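Side-chain contacts in putative exported protein (Bacteroides fragilis NCTC 9343, PDB 3IEE), which is of unknown function but is probably exported to the cell envelope as a lipoprotein, and is built mainly of helices: residues E87-R90 / R91-Q95; N96-G99 / L100-R104. All blocks are in the same frame, centred on the assembly; numbering follows the deposited sequence.

In the fold
Both contacts lie on helix 87-119 and follow one another along the chain. Contact 1 covers the first turns of the helix, residues 87 to 95. Contact 2 takes up the next turns, residues 96 to 104. Their centres are about 13 Å apart. The centre of contact 1 lies about 19 Å from the centre of the chain, that of contact 2 about 15 Å. Helix 123-162 packs against both, and at contact 2 helix 17-40 joins it. The more exposed start of the helix, where a crystallisation diol probably sits, thus gives way to a more buried part within a mainly helical fold. Both contacts fall in the range of a family of unknown function.

Contact 1. Residues E87-R90 / R91-Q95; sequences EETR and RNLKQ. With EDO (1,2-ethanediol), chain G.
Arg91 sends CG anti to its own N (chi1 -175°) and bends at chi3, which lays its guanidinium back along the preceding turn. NH1 comes 3.4 Å from Glu88 CA, and one face of the group lies over Glu87 O. The carboxylate of Glu88 stays beyond salt-bridge range, with OE1 4.6 Å from Arg91 NH1. On another side, Glu87 curls at chi2 (-61°) and meets Arg90. Arg90 NH1 gives a salt bridge of 2.9 Å to the syn lone pair of Glu87 OE2, in the guanidinium plane. Arg90 NE is bound to Pro81 O, and with the bond to Glu87 this fixes the rotation of the group. A 1,2-ethanediol, probably from the crystallisation liquor, sets its C1 over one face of the Arg90 guanidinium. Lys94 NZ donates to O1 of the diol at 2.6 Å, and diol O2 makes a weak bond to Glu87 OE1. The diol thus spans from Glu87 to Lys94, two turns on. Thr89 and Leu93 run side by side, with Thr89 CG2 3.8 Å from Leu93 CD1, and both rest on Ile150 of helix 123-162. Thr89 OG1 bonds Asn86 OD1. Four i to i+4 backbone bonds join the segments, as in an amphipathic alpha-helix.

Contact 2. Residues N96-G99 / L100-R104; sequences NYTG and LFQAR
Tyr97 and Phe101 meet one turn apart on an alpha-helix of a helical bundle. Tyr97 CD1 lies 4.1 Å from Phe101 CE2. The two side chains cross at a slant, and this is an apolar touch between these two ring carbons. Phe101 has CG anti to its carbonyl carbon (chi1 -72°), which carries the ring back toward the preceding turn, with CD2 only 3.1 Å from Tyr97 O. That oxygen also accepts the N-H of Phe101 at 2.9 Å. The close packing lies on this side and around Leu100. Tyr97 and Leu100 both touch Leu37 of helix 17-40, and Phe101 touches Met40 of the same helix. Tyr97 is buried, and its OH is hydrogen-bonded to Ser33 OG. Asn96 is buried against helix 123-162, where its OD1 takes a bond from Asn146 ND2 and its own ND2 donates to Asn92 O. Ala103 is buried too. Gly99 O accepts the N-H of Ala103 at 2.9 Å, and Ala103 CB lies 3.4 Å from the same oxygen.

The looser side carries Thr98 and Gln102. Gln102 is exposed, and Thr98 is partly so. Thr98 OG1 is bonded back to Lys94 O, while its methyl points along the helix to the next turn. Thr98 and Gln102 run side by side, and they touch where Thr98 CG2 comes 3.5 Å from Gln102 NE2.

Contact 1. Residues E87-R90 / R91-Q95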
loop_
_atom_site.group_PDB
_atom_site.type_symbol
_atom_site.label_atom_id
_atom_site.label_comp_id
_atom_site.label_asym_id
_atom_site.label_seq_id
_atom_site.Cartn_x
_atom_site.Cartn_y
_atom_site.Cartn_z
ATOM N N GLU A 87 -13.119 13.847 -14.974
ATOM C CA GLU A 87 -14.199 13.942 -14.001
ATOM C C GLU A 87 -14.478 12.564 -13.407
ATOM O O GLU A 87 -14.741 12.456 -12.216
ATOM C CB GLU A 87 -15.466 14.549 -14.623
ATOM C CG GLU A 87 -15.306 16.046 -14.929
ATOM C CD GLU A 87 -15.022 16.875 -13.700
ATOM O OE1 GLU A 87 -15.956 17.084 -12.885
ATOM O OE2 GLU A 87 -13.863 17.318 -13.548
ATOM N N GLU A 88 -14.391 11.537 -14.236
ATOM C CA GLU A 88 -14.662 10.183 -13.768
ATOM C C GLU A 88 -13.656 9.742 -12.693
ATOM O O GLU A 88 -13.996 9.096 -11.693
ATOM C CB GLU A 88 -14.583 9.217 -14.935
ATOM C CG GLU A 88 -14.816 7.780 -14.517
ATOM C CD GLU A 88 -14.975 6.893 -15.715
ATOM O OE1 GLU A 88 -16.003 7.060 -16.416
ATOM O OE2 GLU A 88 -14.072 6.060 -15.959
ATOM N N THR A 89 -12.404 10.056 -12.958
ATOM C CA THR A 89 -11.324 9.775 -12.033
ATOM C C THR A 89 -11.517 10.516 -10.723
ATOM O O THR A 89 -11.348 9.952 -9.611
ATOM C CB THR A 89 -9.942 10.087 -12.669
ATOM O OG1 THR A 89 -9.731 9.253 -13.834
ATOM C CG2 THR A 89 -8.793 9.832 -11.686
ATOM N N ARG A 90 -11.854 11.801 -10.824
ATOM C CA ARG A 90 -12.086 12.606 -9.647
ATOM C C ARG A 90 -13.208 11.967 -8.796
ATOM O O ARG A 90 -13.066 11.843 -7.577
ATOM C CB ARG A 90 -12.418 14.058 -10.009
ATOM C CG ARG A 90 -11.288 14.788 -10.761
ATOM C CD ARG A 90 -11.715 16.200 -11.204
ATOM N NE ARG A 90 -11.659 17.200 -10.147
ATOM C CZ ARG A 90 -12.265 18.393 -10.154
ATOM N NH1 ARG A 90 -13.055 18.766 -11.155
ATOM N NH2 ARG A 90 -12.085 19.224 -9.144
ATOM N N ARG A 91 -14.286 11.569 -9.468
ATOM C CA ARG A 91 -15.420 10.905 -8.817
ATOM C C ARG A 91 -14.996 9.610 -8.108
ATOM O O ARG A 91 -15.306 9.400 -6.938
ATOM C CB ARG A 91 -16.463 10.574 -9.891
ATOM C CG ARG A 91 -17.779 9.988 -9.445
ATOM C CD ARG A 91 -18.663 9.787 -10.711
ATOM N NE ARG A 91 -18.683 11.011 -11.551
ATOM C CZ ARG A 91 -18.403 11.090 -12.863
ATOM N NH1 ARG A 91 -18.092 10.008 -13.584
ATOM N NH2 ARG A 91 -18.436 12.272 -13.471
ATOM N N ASN A 92 -14.325 8.744 -8.853
ATOM C CA ASN A 92 -13.849 7.493 -8.289
ATOM C C ASN A 92 -12.860 7.626 -7.156
ATOM O O ASN A 92 -12.914 6.854 -6.210
ATOM C CB ASN A 92 -13.326 6.621 -9.364
ATOM C CG ASN A 92 -14.391 6.276 -10.350
ATOM O OD1 ASN A 92 -15.598 6.396 -10.036
ATOM N ND2 ASN A 92 -13.987 5.882 -11.547
ATOM N N LEU A 93 -11.937 8.592 -7.237
ATOM C CA LEU A 93 -11.033 8.883 -6.091
ATOM C C LEU A 93 -11.787 9.324 -4.842
ATOM O O LEU A 93 -11.591 8.767 -3.762
ATOM C CB LEU A 93 -9.990 9.949 -6.506
ATOM C CG LEU A 93 -8.952 9.472 -7.512
ATOM C CD1 LEU A 93 -8.207 10.739 -8.018
ATOM C CD2 LEU A 93 -8.000 8.447 -6.882
ATOM N N LYS A 94 -12.702 10.306 -4.979
ATOM C CA LYS A 94 -13.539 10.748 -3.900
ATOM C C LYS A 94 -14.347 9.587 -3.270
ATOM O O LYS A 94 -14.415 9.480 -2.056
ATOM C CB LYS A 94 -14.488 11.885 -4.343
ATOM C CG LYS A 94 -13.728 13.170 -4.627
ATOM C CD LYS A 94 -14.672 14.358 -4.955
ATOM C CE LYS A 94 -15.308 14.185 -6.326
ATOM N NZ LYS A 94 -16.328 15.286 -6.655
ATOM N N GLN A 95 -14.906 8.720 -4.118
ATOM C CA GLN A 95 -15.713 7.586 -3.662
ATOM C C GLN A 95 -14.898 6.605 -2.827
ATOM O O GLN A 95 -15.342 6.153 -1.778
ATOM C CB GLN A 95 -16.221 6.908 -4.907
ATOM C CG GLN A 95 -17.205 5.819 -4.807
ATOM C CD GLN A 95 -17.531 5.374 -6.234
ATOM O OE1 GLN A 95 -18.176 6.117 -6.994
ATOM N NE2 GLN A 95 -16.998 4.210 -6.634
HETATM C C1 EDO G . -14.650 16.312 -8.928
HETATM O O1 EDO G . -14.914 17.127 -7.798
HETATM C C2 EDO G . -15.689 16.431 -10.020
HETATM O O2 EDO G . -15.804 15.164 -10.704
#

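Contact 2. Residues N96-G99 / L100-R104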
loop_
_atom_site.group_PDB
_atom_site.type_symbol
_atom_site.label_atom_id
_atom_site.label_comp_id
_atom_site.label_asym_id
_atom_site.label_seq_id
_atom_site.Cartn_x
_atom_site.Cartn_y
_atom_site.Cartn_z
ATOM N N ASN A 96 -13.690 6.276 -3.309
ATOM C CA ASN A 96 -12.828 5.338 -2.601
ATOM C C ASN A 96 -12.334 5.955 -1.272
ATOM O O ASN A 96 -12.323 5.274 -0.229
ATOM C CB ASN A 96 -11.672 4.874 -3.508
ATOM C CG ASN A 96 -12.058 3.721 -4.443
ATOM O OD1 ASN A 96 -12.160 2.545 -4.036
ATOM N ND2 ASN A 96 -12.300 4.050 -5.684
ATOM N N TYR A 97 -11.910 7.208 -1.280
ATOM C CA TYR A 97 -11.497 7.861 -0.018
ATOM C C TYR A 97 -12.655 7.941 0.964
ATOM O O TYR A 97 -12.489 7.680 2.168
ATOM C CB TYR A 97 -10.913 9.233 -0.302
ATOM C CG TYR A 97 -9.435 9.209 -0.559
ATOM C CD1 TYR A 97 -8.543 8.824 0.450
ATOM C CD2 TYR A 97 -8.914 9.503 -1.831
ATOM C CE1 TYR A 97 -7.186 8.777 0.261
ATOM C CE2 TYR A 97 -7.548 9.471 -2.034
ATOM C CZ TYR A 97 -6.674 9.099 -0.996
ATOM O OH TYR A 97 -5.316 9.086 -1.209
ATOM N N THR A 98 -13.818 8.312 0.457
ATOM C CA THR A 98 -15.009 8.450 1.323
ATOM C C THR A 98 -15.324 7.095 1.974
ATOM O O THR A 98 -15.539 7.021 3.204
ATOM C CB THR A 98 -16.206 9.038 0.563
ATOM O OG1 THR A 98 -15.870 10.364 0.136
ATOM C CG2 THR A 98 -17.462 9.098 1.477
ATOM N N GLY A 99 -15.312 6.044 1.159
ATOM C CA GLY A 99 -15.527 4.677 1.628
ATOM C C GLY A 99 -14.499 4.209 2.620
ATOM O O GLY A 99 -14.819 3.532 3.617
ATOM N N LEU A 100 -13.239 4.551 2.377
ATOM C CA LEU A 100 -12.169 4.237 3.304
ATOM C C LEU A 100 -12.372 4.905 4.664
ATOM O O LEU A 100 -12.290 4.237 5.724
ATOM C CB LEU A 100 -10.815 4.690 2.692
ATOM C CG LEU A 100 -9.618 4.538 3.637
ATOM C CD1 LEU A 100 -9.503 3.151 4.279
ATOM C CD2 LEU A 100 -8.345 4.902 2.921
ATOM N N PHE A 101 -12.650 6.206 4.654
ATOM C CA PHE A 101 -12.777 6.946 5.904
ATOM C C PHE A 101 -13.984 6.397 6.685
ATOM O O PHE A 101 -13.916 6.258 7.902
ATOM C CB PHE A 101 -12.883 8.460 5.681
ATOM C CG PHE A 101 -11.582 9.116 5.230
ATOM C CD1 PHE A 101 -10.406 8.979 5.956
ATOM C CD2 PHE A 101 -11.568 9.943 4.118
ATOM C CE1 PHE A 101 -9.214 9.616 5.516
ATOM C CE2 PHE A 101 -10.417 10.550 3.690
ATOM C CZ PHE A 101 -9.229 10.394 4.379
ATOM N N GLN A 102 -15.032 6.008 5.970
ATOM C CA GLN A 102 -16.257 5.456 6.606
ATOM C C GLN A 102 -15.972 4.081 7.220
ATOM O O GLN A 102 -16.339 3.835 8.371
ATOM C CB GLN A 102 -17.430 5.375 5.616
ATOM C CG GLN A 102 -18.117 6.742 5.348
ATOM C CD GLN A 102 -19.344 6.695 4.405
ATOM O OE1 GLN A 102 -19.912 5.633 4.151
ATOM N NE2 GLN A 102 -19.734 7.866 3.883
ATOM N N ALA A 103 -15.296 3.205 6.464
ATOM C CA ALA A 103 -14.954 1.874 6.968
ATOM C C ALA A 103 -14.047 1.950 8.180
ATOM O O ALA A 103 -14.224 1.186 9.142
ATOM C CB ALA A 103 -14.368 0.974 5.877
ATOM N N ARG A 104 -13.119 2.908 8.171
ATOM C CA ARG A 104 -12.170 3.076 9.253
ATOM C C ARG A 104 -12.869 3.585 10.525
ATOM O O ARG A 104 -12.603 3.071 11.611
ATOM C CB ARG A 104 -11.069 4.024 8.792
ATOM C CG ARG A 104 -9.966 4.238 9.775
ATOM C CD ARG A 104 -8.841 5.045 9.132
ATOM N NE ARG A 104 -7.762 5.284 10.098
ATOM C CZ ARG A 104 -7.786 6.241 11.003
ATOM N NH1 ARG A 104 -8.803 7.078 11.045
ATOM N NH2 ARG A 104 -6.775 6.383 11.836
#